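Xyloglucan-specific endo-beta-1,4-glucanase BoGH5A (Bacteroides ovatus, PDB 3ZMR) hydrolyses internal beta-1,4-glucosidic linkages in the xyloglucan backbone with retention of configuration, releasing xyloglucan oligosaccharides. Local coordinates at residues 110-115 with 298-303; 144-148 with 193-197; 160-164 with 203-209; 351-355 with 401-405. All blocks are in the same frame, centred on the assembly; numbering follows the deposited sequence. Where two conformers were deposited one is given.

Contact 1: 110-115 with 298-303; sequences MRDLTS and RNHYRH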
loop_
_atom_site.group_PDB
_atom_site.type_symbol
_atom_site.label_atom_id
_atom_site.label_comp_id
_atom_site.label_asym_id
_atom_site.label_seq_id
_atom_site.Cartn_x
_atom_site.Cartn_y
_atom_site.Cartn_z
ATOM N N MET A 110 -16.388 9.905 -11.298
ATOM C CA MET A 110 -16.009 8.624 -10.711
ATOM C C MET A 110 -16.665 7.526 -11.547
ATOM O O MET A 110 -17.816 7.153 -11.317
ATOM C CB MET A 110 -16.392 8.513 -9.225
ATOM C CG MET A 110 -16.084 9.746 -8.398
ATOM S SD MET A 110 -14.406 10.374 -8.467
ATOM C CE MET A 110 -13.561 9.238 -7.389
ATOM N N ARG A 111 -15.939 7.039 -12.552
ATOM C CA ARG A 111 -16.456 6.023 -13.473
ATOM C C ARG A 111 -16.805 4.738 -12.740
ATOM O O ARG A 111 -16.183 4.377 -11.738
ATOM C CB ARG A 111 -15.444 5.734 -14.561
ATOM C CG ARG A 111 -15.216 6.932 -15.490
ATOM C CD ARG A 111 -13.988 6.702 -16.355
ATOM N NE ARG A 111 -12.781 6.911 -15.565
ATOM C CZ ARG A 111 -11.547 6.754 -16.017
ATOM N NH1 ARG A 111 -11.316 6.300 -17.257
ATOM N NH2 ARG A 111 -10.543 7.059 -15.214
ATOM N N ASP A 112 -17.789 4.018 -13.277
ATOM C CA ASP A 112 -18.183 2.737 -12.719
ATOM C C ASP A 112 -17.220 1.647 -13.209
ATOM O O ASP A 112 -17.553 0.797 -14.072
ATOM C CB ASP A 112 -19.620 2.394 -13.111
ATOM C CG ASP A 112 -20.160 1.214 -12.345
ATOM O OD1 ASP A 112 -19.580 0.803 -11.333
ATOM O OD2 ASP A 112 -21.219 0.720 -12.742
ATOM N N LEU A 113 -16.019 1.674 -12.629
ATOM C CA LEU A 113 -14.923 0.756 -12.953
ATOM C C LEU A 113 -14.344 0.196 -11.664
ATOM O O LEU A 113 -14.108 0.951 -10.720
ATOM C CB LEU A 113 -13.819 1.509 -13.704
ATOM C CG LEU A 113 -14.161 2.075 -15.082
ATOM C CD1 LEU A 113 -13.023 2.936 -15.584
ATOM C CD2 LEU A 113 -14.472 0.925 -16.041
ATOM N N THR A 114 -14.101 -1.107 -11.624
ATOM C CA THR A 114 -13.366 -1.691 -10.517
ATOM C C THR A 114 -11.916 -1.176 -10.563
ATOM O O THR A 114 -11.449 -0.721 -11.601
ATOM C CB THR A 114 -13.336 -3.210 -10.551
ATOM O OG1 THR A 114 -12.625 -3.591 -11.724
ATOM C CG2 THR A 114 -14.743 -3.793 -10.554
ATOM N N SER A 115 -11.226 -1.243 -9.428
ATOM C CA SER A 115 -9.799 -0.923 -9.423
ATOM C C SER A 115 -9.061 -1.777 -10.457
ATOM O O SER A 115 -8.134 -1.304 -11.119
ATOM C CB SER A 115 -9.211 -1.033 -8.040
ATOM O OG SER A 115 -9.720 -0.001 -7.224
ATOM N N ARG A 298 -16.741 12.508 -3.307
ATOM C CA ARG A 298 -16.068 11.624 -4.269
ATOM C C ARG A 298 -15.092 10.654 -3.575
ATOM O O ARG A 298 -14.710 9.629 -4.157
ATOM C CB ARG A 298 -15.334 12.455 -5.302
ATOM C CG ARG A 298 -16.257 13.201 -6.264
ATOM C CD ARG A 298 -15.406 14.065 -7.154
ATOM N NE ARG A 298 -16.073 14.954 -8.099
ATOM C CZ ARG A 298 -16.638 16.106 -7.802
ATOM N NH1 ARG A 298 -16.795 16.518 -6.539
ATOM N NH2 ARG A 298 -17.077 16.867 -8.818
ATOM N N ASN A 299 -14.667 10.992 -2.355
ATOM C CA ASN A 299 -13.786 10.119 -1.591
ATOM C C ASN A 299 -14.460 8.812 -1.164
ATOM O O ASN A 299 -13.814 7.860 -0.791
ATOM C CB ASN A 299 -13.219 10.815 -0.364
ATOM C CG ASN A 299 -12.167 11.861 -0.712
ATOM O OD1 ASN A 299 -11.585 11.879 -1.809
ATOM N ND2 ASN A 299 -11.909 12.719 0.227
ATOM N N HIS A 300 -15.775 8.762 -1.245
ATOM C CA HIS A 300 -16.506 7.503 -1.054
ATOM C C HIS A 300 -16.127 6.472 -2.115
ATOM O O HIS A 300 -16.029 5.296 -1.821
ATOM C CB HIS A 300 -18.013 7.781 -1.101
ATOM C CG HIS A 300 -18.875 6.571 -0.883
ATOM N ND1 HIS A 300 -19.134 6.085 0.371
ATOM C CD2 HIS A 300 -19.502 5.735 -1.748
ATOM C CE1 HIS A 300 -19.930 5.032 0.283
ATOM N NE2 HIS A 300 -20.161 4.792 -0.991
ATOM N N TYR A 301 -15.865 6.959 -3.331
ATOM C CA TYR A 301 -15.639 6.136 -4.512
ATOM C C TYR A 301 -14.186 6.072 -4.996
ATOM O O TYR A 301 -13.874 5.296 -5.913
ATOM C CB TYR A 301 -16.477 6.679 -5.668
ATOM C CG TYR A 301 -17.974 6.571 -5.467
ATOM C CD1 TYR A 301 -18.627 5.325 -5.530
ATOM C CD2 TYR A 301 -18.754 7.694 -5.222
ATOM C CE1 TYR A 301 -20.002 5.200 -5.389
ATOM C CE2 TYR A 301 -20.127 7.573 -5.073
ATOM C CZ TYR A 301 -20.723 6.328 -5.144
ATOM O OH TYR A 301 -22.082 6.230 -4.998
ATOM N N ARG A 302 -13.316 6.914 -4.435
ATOM C CA ARG A 302 -11.964 7.053 -4.963
ATOM C C ARG A 302 -11.226 5.740 -4.870
ATOM O O ARG A 302 -11.385 4.980 -3.911
ATOM C CB ARG A 302 -11.241 8.142 -4.191
ATOM C CG ARG A 302 -9.888 8.517 -4.743
ATOM C CD ARG A 302 -9.215 9.764 -4.102
ATOM N NE ARG A 302 -10.139 10.885 -4.016
ATOM C CZ ARG A 302 -10.608 11.582 -5.056
ATOM N NH1 ARG A 302 -10.180 11.382 -6.316
ATOM N NH2 ARG A 302 -11.560 12.489 -4.854
ATOM N N HIS A 303 -10.363 5.489 -5.829
ATOM C CA HIS A 303 -9.516 4.299 -5.768
ATOM C C HIS A 303 -8.371 4.573 -4.830
ATOM O O HIS A 303 -7.671 5.585 -4.937
ATOM C CB HIS A 303 -8.986 3.958 -7.155
ATOM C CG HIS A 303 -10.078 3.626 -8.138
ATOM N ND1 HIS A 303 -10.393 2.333 -8.524
ATOM C CD2 HIS A 303 -10.930 4.438 -8.806
ATOM C CE1 HIS A 303 -11.378 2.377 -9.403
ATOM N NE2 HIS A 303 -11.731 3.640 -9.571
HETATM O O HOH W 1 -13.660 5.141 -11.012
#

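Contact 2: 144-148 with 193-197; sequences SGDET and WMDKV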
loop_
_atom_site.group_PDB
_atom_site.type_symbol
_atom_site.label_atom_id
_atom_site.label_comp_id
_atom_site.label_asym_id
_atom_site.label_seq_id
_atom_site.Cartn_x
_atom_site.Cartn_y
_atom_site.Cartn_z
ATOM N N SER A 144 12.911 19.501 8.497
ATOM C CA SER A 144 12.880 20.795 7.846
ATOM C C SER A 144 13.026 20.656 6.328
ATOM O O SER A 144 13.075 19.530 5.802
ATOM C CB SER A 144 13.981 21.704 8.440
ATOM O OG SER A 144 15.307 21.172 8.199
ATOM N N GLY A 145 13.121 21.785 5.631
ATOM C CA GLY A 145 13.236 21.812 4.173
ATOM C C GLY A 145 11.923 21.973 3.442
ATOM O O GLY A 145 10.883 22.199 4.061
ATOM N N ASP A 146 11.987 21.826 2.128
ATOM C CA ASP A 146 10.825 21.896 1.238
ATOM C C ASP A 146 11.134 20.974 0.045
ATOM O O ASP A 146 12.092 20.189 0.103
ATOM C CB ASP A 146 10.486 23.368 0.851
ATOM C CG ASP A 146 11.496 24.036 -0.088
ATOM O OD1 ASP A 146 12.387 23.374 -0.639
ATOM O OD2 ASP A 146 11.338 25.257 -0.336
ATOM N N GLU A 147 10.345 21.069 -1.025
ATOM C CA GLU A 147 10.446 20.136 -2.151
ATOM C C GLU A 147 11.735 20.221 -2.933
ATOM O O GLU A 147 11.980 19.397 -3.805
ATOM C CB GLU A 147 9.225 20.258 -3.069
ATOM C CG GLU A 147 9.196 21.421 -4.049
ATOM C CD GLU A 147 8.899 22.785 -3.471
ATOM O OE1 GLU A 147 8.731 22.937 -2.238
ATOM O OE2 GLU A 147 8.836 23.729 -4.300
ATOM N N THR A 148 12.516 21.276 -2.686
ATOM C CA THR A 148 13.786 21.508 -3.385
ATOM C C THR A 148 14.990 21.051 -2.575
ATOM O O THR A 148 16.136 21.155 -3.064
ATOM C CB THR A 148 13.987 22.984 -3.773
ATOM O OG1 THR A 148 14.222 23.785 -2.597
ATOM C CG2 THR A 148 12.788 23.496 -4.566
ATOM N N TRP A 193 1.616 24.969 2.214
ATOM C CA TRP A 193 2.244 23.734 1.729
ATOM C C TRP A 193 1.242 22.896 0.942
ATOM O O TRP A 193 1.513 22.400 -0.160
ATOM C CB TRP A 193 2.766 22.915 2.893
ATOM C CG TRP A 193 3.407 21.639 2.466
ATOM C CD1 TRP A 193 2.972 20.379 2.745
ATOM C CD2 TRP A 193 4.604 21.472 1.668
ATOM N NE1 TRP A 193 3.808 19.445 2.172
ATOM C CE2 TRP A 193 4.828 20.077 1.531
ATOM C CE3 TRP A 193 5.526 22.355 1.088
ATOM C CZ2 TRP A 193 5.917 19.562 0.839
ATOM C CZ3 TRP A 193 6.611 21.847 0.411
ATOM C CH2 TRP A 193 6.800 20.472 0.282
ATOM N N MET A 194 0.042 22.747 1.494
ATOM C CA MET A 194 -1.029 22.014 0.798
ATOM C C MET A 194 -1.294 22.647 -0.564
ATOM O O MET A 194 -1.552 21.953 -1.562
ATOM C CB MET A 194 -2.318 22.018 1.622
ATOM C CG MET A 194 -2.212 21.286 2.939
ATOM S SD MET A 194 -1.738 19.559 2.750
ATOM C CE MET A 194 -3.008 18.924 1.671
ATOM N N ASP A 195 -1.229 23.975 -0.631
ATOM C CA ASP A 195 -1.435 24.660 -1.899
ATOM C C ASP A 195 -0.392 24.230 -2.942
ATOM O O ASP A 195 -0.687 24.111 -4.122
ATOM C CB ASP A 195 -1.319 26.188 -1.758
ATOM C CG ASP A 195 -2.436 26.835 -0.928
ATOM O OD1 ASP A 195 -3.481 26.206 -0.669
ATOM O OD2 ASP A 195 -2.251 28.030 -0.570
ATOM N N LYS A 196 0.866 24.098 -2.514
ATOM C CA LYS A 196 1.959 23.713 -3.436
ATOM C C LYS A 196 1.755 22.283 -3.952
ATOM O O LYS A 196 1.897 21.988 -5.121
ATOM C CB LYS A 196 3.329 23.828 -2.734
ATOM C CG LYS A 196 3.799 25.264 -2.537
ATOM C CD LYS A 196 5.025 25.341 -1.652
ATOM C CE LYS A 196 6.299 24.984 -2.394
ATOM N NZ LYS A 196 7.477 25.320 -1.521
ATOM N N VAL A 197 1.439 21.387 -3.026
ATOM C CA VAL A 197 1.135 20.006 -3.394
ATOM C C VAL A 197 -0.048 19.974 -4.406
ATOM O O VAL A 197 -0.006 19.328 -5.465
ATOM C CB VAL A 197 0.849 19.133 -2.155
ATOM C CG1 VAL A 197 0.526 17.711 -2.611
ATOM C CG2 VAL A 197 2.038 19.142 -1.187
HETATM O O HOH W 2 10.118 26.027 -3.662
#

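Contact 3: 160-164 with 203-209; sequences FEGIK and AALDAGL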
loop_
_atom_site.group_PDB
_atom_site.type_symbol
_atom_site.label_atom_id
_atom_site.label_comp_id
_atom_site.label_asym_id
_atom_site.label_seq_id
_atom_site.Cartn_x
_atom_site.Cartn_y
_atom_site.Cartn_z
ATOM N N PHE A 160 5.295 17.436 -16.500
ATOM C CA PHE A 160 4.166 16.499 -16.622
ATOM C C PHE A 160 3.751 16.281 -18.060
ATOM O O PHE A 160 3.406 15.162 -18.428
ATOM C CB PHE A 160 2.983 16.938 -15.754
ATOM C CG PHE A 160 3.292 16.871 -14.277
ATOM C CD1 PHE A 160 3.688 15.657 -13.689
ATOM C CD2 PHE A 160 3.204 18.007 -13.460
ATOM C CE1 PHE A 160 3.961 15.579 -12.334
ATOM C CE2 PHE A 160 3.493 17.923 -12.103
ATOM C CZ PHE A 160 3.860 16.720 -11.539
ATOM N N GLU A 161 3.804 17.338 -18.873
ATOM C CA GLU A 161 3.547 17.201 -20.300
ATOM C C GLU A 161 4.566 16.295 -20.996
ATOM O O GLU A 161 4.218 15.495 -21.857
ATOM C CB GLU A 161 3.483 18.570 -20.985
ATOM C CG GLU A 161 2.245 19.347 -20.585
ATOM C CD GLU A 161 2.167 20.722 -21.173
ATOM O OE1 GLU A 161 3.218 21.292 -21.561
ATOM O OE2 GLU A 161 1.027 21.241 -21.211
ATOM N N GLY A 162 5.821 16.389 -20.571
ATOM C CA GLY A 162 6.871 15.538 -21.144
ATOM C C GLY A 162 6.684 14.083 -20.774
ATOM O O GLY A 162 6.891 13.170 -21.583
ATOM N N ILE A 163 6.304 13.847 -19.514
ATOM C CA ILE A 163 5.997 12.485 -19.039
ATOM C C ILE A 163 4.889 11.856 -19.882
ATOM O O ILE A 163 5.016 10.712 -20.372
ATOM C CB ILE A 163 5.681 12.486 -17.526
ATOM C CG1 ILE A 163 6.954 12.776 -16.710
ATOM C CG2 ILE A 163 5.016 11.175 -17.073
ATOM C CD1 ILE A 163 6.642 13.143 -15.264
ATOM N N LYS A 164 3.795 12.600 -20.062
ATOM C CA LYS A 164 2.686 12.119 -20.877
ATOM C C LYS A 164 3.092 11.860 -22.326
ATOM O O LYS A 164 2.782 10.829 -22.905
ATOM C CB LYS A 164 1.543 13.109 -20.818
ATOM C CG LYS A 164 0.291 12.721 -21.602
ATOM C CD LYS A 164 -0.549 11.684 -20.892
ATOM C CE LYS A 164 -1.726 11.252 -21.759
ATOM N NZ LYS A 164 -2.560 10.283 -21.039
ATOM N N ALA A 203 -1.516 20.294 -12.097
ATOM C CA ALA A 203 -0.697 20.312 -13.337
ATOM C C ALA A 203 -0.573 18.911 -13.960
ATOM O O ALA A 203 -0.687 18.738 -15.163
ATOM C CB ALA A 203 0.677 20.884 -13.034
ATOM N N ALA A 204 -0.386 17.903 -13.104
ATOM C CA ALA A 204 -0.250 16.525 -13.590
ATOM C C ALA A 204 -1.574 16.038 -14.209
ATOM O O ALA A 204 -1.611 15.400 -15.263
ATOM C CB ALA A 204 0.188 15.613 -12.466
ATOM N N LEU A 205 -2.668 16.306 -13.514
ATOM C CA LEU A 205 -3.972 15.925 -14.028
ATOM C C LEU A 205 -4.304 16.634 -15.350
ATOM O O LEU A 205 -4.849 16.043 -16.285
ATOM C CB LEU A 205 -5.051 16.232 -12.991
ATOM C CG LEU A 205 -5.066 15.309 -11.751
ATOM C CD1 LEU A 205 -5.983 15.911 -10.694
ATOM C CD2 LEU A 205 -5.456 13.869 -12.042
ATOM N N ASP A 206 -4.012 17.928 -15.389
ATOM C CA ASP A 206 -4.267 18.716 -16.609
ATOM C C ASP A 206 -3.451 18.231 -17.825
ATOM O O ASP A 206 -3.872 18.386 -18.966
ATOM C CB ASP A 206 -4.051 20.210 -16.383
ATOM C CG ASP A 206 -5.080 20.846 -15.425
ATOM O OD1 ASP A 206 -6.111 20.234 -15.105
ATOM O OD2 ASP A 206 -4.847 21.999 -15.001
ATOM N N ALA A 207 -2.283 17.639 -17.556
ATOM C CA ALA A 207 -1.445 17.015 -18.576
ATOM C C ALA A 207 -1.963 15.681 -19.072
ATOM O O ALA A 207 -1.433 15.109 -20.001
ATOM C CB ALA A 207 -0.008 16.885 -18.077
ATOM N N GLY A 208 -2.992 15.169 -18.419
ATOM C CA GLY A 208 -3.646 13.955 -18.863
ATOM C C GLY A 208 -3.187 12.704 -18.136
ATOM O O GLY A 208 -3.425 11.603 -18.605
ATOM N N LEU A 209 -2.534 12.877 -17.000
ATOM C CA LEU A 209 -2.036 11.730 -16.227
ATOM C C LEU A 209 -2.971 11.276 -15.099
ATOM O O LEU A 209 -3.681 12.091 -14.501
ATOM C CB LEU A 209 -0.694 12.118 -15.610
ATOM C CG LEU A 209 0.422 12.450 -16.606
ATOM C CD1 LEU A 209 1.556 13.146 -15.871
ATOM C CD2 LEU A 209 0.909 11.158 -17.279
#

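Contact 4: 351-355 with 401-405; sequences NFKSQ and RDQLT. With EDO (1,2-ethanediol), chain F.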
loop_
_atom_site.group_PDB
_atom_site.type_symbol
_atom_site.label_atom_id
_atom_site.label_comp_id
_atom_site.label_asym_id
_atom_site.label_seq_id
_atom_site.Cartn_x
_atom_site.Cartn_y
_atom_site.Cartn_z
ATOM N N ASN A 351 29.762 -3.224 -2.237
ATOM C CA ASN A 351 30.188 -4.226 -3.204
ATOM C C ASN A 351 29.144 -4.458 -4.279
ATOM O O ASN A 351 28.593 -5.556 -4.407
ATOM C CB ASN A 351 30.477 -5.557 -2.489
ATOM C CG ASN A 351 31.081 -6.590 -3.416
ATOM O OD1 ASN A 351 31.895 -6.253 -4.283
ATOM N ND2 ASN A 351 30.703 -7.860 -3.233
ATOM N N PHE A 352 28.876 -3.418 -5.075
ATOM C CA PHE A 352 27.768 -3.497 -6.048
ATOM C C PHE A 352 28.118 -4.380 -7.247
ATOM O O PHE A 352 29.301 -4.645 -7.537
ATOM C CB PHE A 352 27.328 -2.110 -6.540
ATOM C CG PHE A 352 28.403 -1.360 -7.281
ATOM C CD1 PHE A 352 28.599 -1.563 -8.650
ATOM C CD2 PHE A 352 29.220 -0.464 -6.617
ATOM C CE1 PHE A 352 29.603 -0.888 -9.320
ATOM C CE2 PHE A 352 30.216 0.229 -7.294
ATOM C CZ PHE A 352 30.419 -0.004 -8.643
ATOM N N LYS A 353 27.083 -4.827 -7.945
ATOM C CA LYS A 353 27.226 -5.542 -9.197
ATOM C C LYS A 353 26.780 -4.600 -10.304
ATOM O O LYS A 353 25.701 -4.010 -10.214
ATOM C CB LYS A 353 26.403 -6.809 -9.198
ATOM C CG LYS A 353 26.742 -7.785 -8.086
ATOM C CD LYS A 353 28.156 -8.321 -8.196
ATOM C CE LYS A 353 28.432 -9.398 -7.156
ATOM N NZ LYS A 353 29.866 -9.773 -7.201
ATOM N N SER A 354 27.609 -4.427 -11.327
ATOM C CA SER A 354 27.341 -3.471 -12.390
ATOM C C SER A 354 26.521 -4.053 -13.551
ATOM O O SER A 354 26.048 -3.300 -14.409
ATOM C CB SER A 354 28.657 -2.873 -12.953
ATOM O OG SER A 354 29.447 -3.908 -13.507
ATOM N N GLN A 355 26.431 -5.394 -13.611
ATOM C CA GLN A 355 25.830 -6.093 -14.734
ATOM C C GLN A 355 24.627 -6.912 -14.271
ATOM O O GLN A 355 24.469 -7.207 -13.079
ATOM C CB GLN A 355 26.831 -7.040 -15.389
ATOM C CG GLN A 355 27.999 -6.264 -15.988
ATOM C CD GLN A 355 29.120 -7.157 -16.494
ATOM O OE1 GLN A 355 29.079 -8.386 -16.373
ATOM N NE2 GLN A 355 30.142 -6.534 -17.045
ATOM N N ARG A 401 25.362 4.244 -12.600
ATOM C CA ARG A 401 26.681 4.373 -11.992
ATOM C C ARG A 401 27.645 5.083 -12.964
ATOM O O ARG A 401 28.447 4.461 -13.675
ATOM C CB ARG A 401 27.179 2.997 -11.524
ATOM C CG ARG A 401 26.195 2.302 -10.590
ATOM C CD ARG A 401 26.755 1.033 -9.992
ATOM N NE ARG A 401 25.690 0.273 -9.331
ATOM C CZ ARG A 401 25.318 0.432 -8.064
ATOM N NH1 ARG A 401 25.909 1.308 -7.255
ATOM N NH2 ARG A 401 24.304 -0.310 -7.613
ATOM N N ASP A 402 27.506 6.403 -12.987
ATOM C CA ASP A 402 28.139 7.259 -13.990
ATOM C C ASP A 402 29.632 7.459 -13.798
ATOM O O ASP A 402 30.276 8.059 -14.652
ATOM C CB ASP A 402 27.416 8.616 -14.145
ATOM C CG ASP A 402 27.589 9.544 -12.948
ATOM O OD1 ASP A 402 27.764 9.095 -11.809
ATOM O OD2 ASP A 402 27.442 10.770 -13.133
ATOM N N GLN A 403 30.152 6.926 -12.708
ATOM C CA GLN A 403 31.591 6.916 -12.444
ATOM C C GLN A 403 32.345 5.838 -13.161
ATOM O O GLN A 403 33.590 5.893 -13.229
ATOM C CB GLN A 403 31.879 6.823 -10.936
ATOM C CG GLN A 403 31.832 5.415 -10.326
ATOM C CD GLN A 403 30.415 4.921 -10.000
ATOM O OE1 GLN A 403 29.406 5.513 -10.414
ATOM N NE2 GLN A 403 30.344 3.825 -9.274
ATOM N N LEU A 404 31.624 4.827 -13.619
ATOM C CA LEU A 404 32.217 3.744 -14.417
ATOM C C LEU A 404 32.680 4.258 -15.773
ATOM O O LEU A 404 32.171 5.259 -16.272
ATOM C CB LEU A 404 31.248 2.580 -14.591
ATOM C CG LEU A 404 30.779 1.961 -13.259
ATOM C CD1 LEU A 404 29.826 0.823 -13.568
ATOM C CD2 LEU A 404 31.944 1.484 -12.385
ATOM N N THR A 405 33.672 3.569 -16.350
ATOM C CA THR A 405 34.224 3.919 -17.655
ATOM C C THR A 405 34.431 2.664 -18.521
ATOM O O THR A 405 34.387 1.519 -18.046
ATOM C CB THR A 405 35.576 4.661 -17.512
ATOM O OG1 THR A 405 36.537 3.769 -16.928
ATOM C CG2 THR A 405 35.437 5.930 -16.687
HETATM C C1 EDO F . 32.324 -2.201 -12.505
HETATM O O1 EDO F . 32.004 -3.590 -12.311
HETATM C C2 EDO F . 33.835 -2.023 -12.680
HETATM O O2 EDO F . 34.470 -2.396 -11.455
HETATM O O HOH W 3 24.749 -1.614 -11.196
#

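Contact 1: 110-115 with 298-303
Met110 reaches from the loop ahead of helix 115-122 into segment 298-303 and makes the apolar half of the contact. Its chain, bent at both chi2 (-53°) and chi3 (-78°), folds SD against the Arg298 aliphatic chain, 3.9 Å from Arg298 CB, and brings the methyl to segment 298-303. Met110 CE then sits 3.5 Å from Arg298 O and 3.6 Å from Arg302 CA, and also lies over one face of the Arg302 guanidinium. Nearer the backbone, Met110 CB meets Tyr301 CB.

The polar half belongs to His303, whose ring meets the other loop along its edge. Its ND1 shares a 2.8 Å hydrogen bond with Ser115 OG, and CE1 comes 3.3 Å from Leu113 O. A water in the ring plane lies 2.8 Å from His303 NE2 and donates to Arg111 O.

Within segment 298-303, Arg302 grips Asn299 OD1 side-on through NE and NH2, with the oxygen in the guanidinium plane; Tyr251 O and Leu255 O take further bonds from this guanidinium.

Both ring nitrogens of His303 thus have partners, which should fix the rotation of the imidazole and tie the loop leading into helix 115-122 to the loop entering strand 304-307.

Contact 2: 144-148 with 193-197
Glu147 and Lys196 join the loop after strand 143-144 to helix 191-206 through a salt bridge. Followed outward, Glu147 CB packs 4.1 Å from Trp193 CH2 at the end of the indole. CG lies between the backbone N and the carbonyl carbon (chi1 79°), and a second bend at chi2 (-75°) brings the carboxylate round to the lysine. Glu147 CD lies 3.6 Å from Lys196 CE, where the lysine chain runs nearly perpendicular to the glutamate. At the tip, Glu147 OE1 accepts a 2.8 Å hydrogen bond from Lys196 NZ, met on its syn side and slightly out of the carboxylate plane (16°). Glu147 OE1 also lies at the indole edge, 3.6 Å from Trp193 CZ3. OE2 turns to Thr154 OG1 and to a water that donates to Glu147 OE2 from 2.7 Å and contacts Lys196 NZ only weakly. Asp146 OD2 stands 4.0 Å from Lys196 NZ, beyond salt-bridge range, but its charge would probably add to the negative field around the ammonium. Its other oxygen, OD1, closes an Asx turn by accepting from Thr148 N, and also accepts from Thr148 OG1. An alanine in place of Glu147 would remove the carboxylate and probably leave Lys196 without its salt-bridge mate and Thr154 OG1 without this acceptor. Trp193 NE1 bonds to Ala176 O, and its ring makes an edge-to-face stack with His179. Strand 143-144 pairs with strand 136-137 through Ser144 and Ile136, and helix 191-206 lies on the outside of the (beta/alpha) barrel, Val197 and Met194 packing on Phe248 of the adjoining helix 227-248.

Contact 3: 160-164 with 203-209
Phe160 and Lys164, one turn apart on helix 157-165, pack against the C-terminal end of helix 191-206, joining two neighbouring helices on the outside of the eight-stranded (beta/alpha) barrel. Phe160 has the largest share of the buried surface. Its ring receives Ala204 CB squarely over one face, a CH-pi contact 3.6 Å from the ring centroid and 8° off the normal. Ala203 CB touches Phe160 CD2 from an oblique direction, and Ala207 CB fits against Phe160 CB at 3.8 Å. Small residues on helix 191-206 let the backbones come close here, with CA atoms of Glu161 and Ala207 only 5.3 Å apart. Beyond the helices, Phe160 also reaches Val171 and Ile173 of strand 170-173.

Leu209, where the chain turns toward strand 210-214, fills the other end. Its CD1 lies 4.0 Å from Phe160 CD1, while CD2 spreads toward Ile163 CG2 and rests 3.9 Å from Lys164 CD. Between the helix and Leu209, Gly208 takes a positive phi (98°) in a Schellman motif, and a CB here would press on the carbonyl O of Ala207 and sit tight against Lys164 CE.

Lys164 lies over this turn. With CG anti to the backbone N and a bend at chi2, its methylenes pass along the turn, Lys164 CG approaching Ala207 O to 3.4 Å, before the chain straightens to its tip. The ammonium also forms a salt bridge with Asp169. On the turn itself, Lys164 NZ donates to Gly208 O over 2.9 Å, from above the carbonyl plane.

Contact 4: 351-355 with 401-405
Phe352 and Arg401 form an offset guanidinium-ring stack between two loops on the C-terminal side of the barrel strands, the second following strand 391-396 and making a type I beta turn from Arg401 to Leu404. This is the tight part. The guanidinium lies flat on the ring, planes 5° apart and centres 4.2 Å apart, the two chains running antiparallel. Arg401 CD adds a CH-pi contact over the same face, 3.5 Å from Phe352 CD1. NH1 and NH2 are bonded to Asn348 OD1, Met346 O and Phe343 O, which should hold the guanidinium flat against the ring. A leucine in place of Phe352 would remove the aromatic face and probably leave the guanidinium without its stacking partner.

Elsewhere the packing is looser. Gln403 NE2 comes to 3.9 Å from Phe352 CZ, its amide steeply turned against the ring, and Leu404 CD2 lies 4.3 Å from Phe352 CZ, at the ring edge. Beside Leu404, an ethanediol, probably from the crystallisation liquor, donates from O1 to Ser354 OG. Across the remaining separation between Lys353 O and Arg401 NE, a water in the guanidinium plane accepts from Arg401 NE at 2.8 Å.

In the fold
Contacts 2 and 3 share helix 191-206: contact 2 uses its beginning and contact 3 its end, their centres 20 Å apart, and their segments alternate along the chain. Both are nested inside the long loop that contact 1 closes between the start of the barrel and the approach to strand 304-307. Contact 4 follows later in sequence, its centre 44 Å from that of contact 1, on the opposite side of the chain's centre. Contacts 2 and 4 come nearer the substrate: the Glu147 side chain is about 9 Å from that of the substrate-binding Asn130, and the Arg401 side chain about 10 Å from the bound glucose. Contact 1 lies away from the annotated sites.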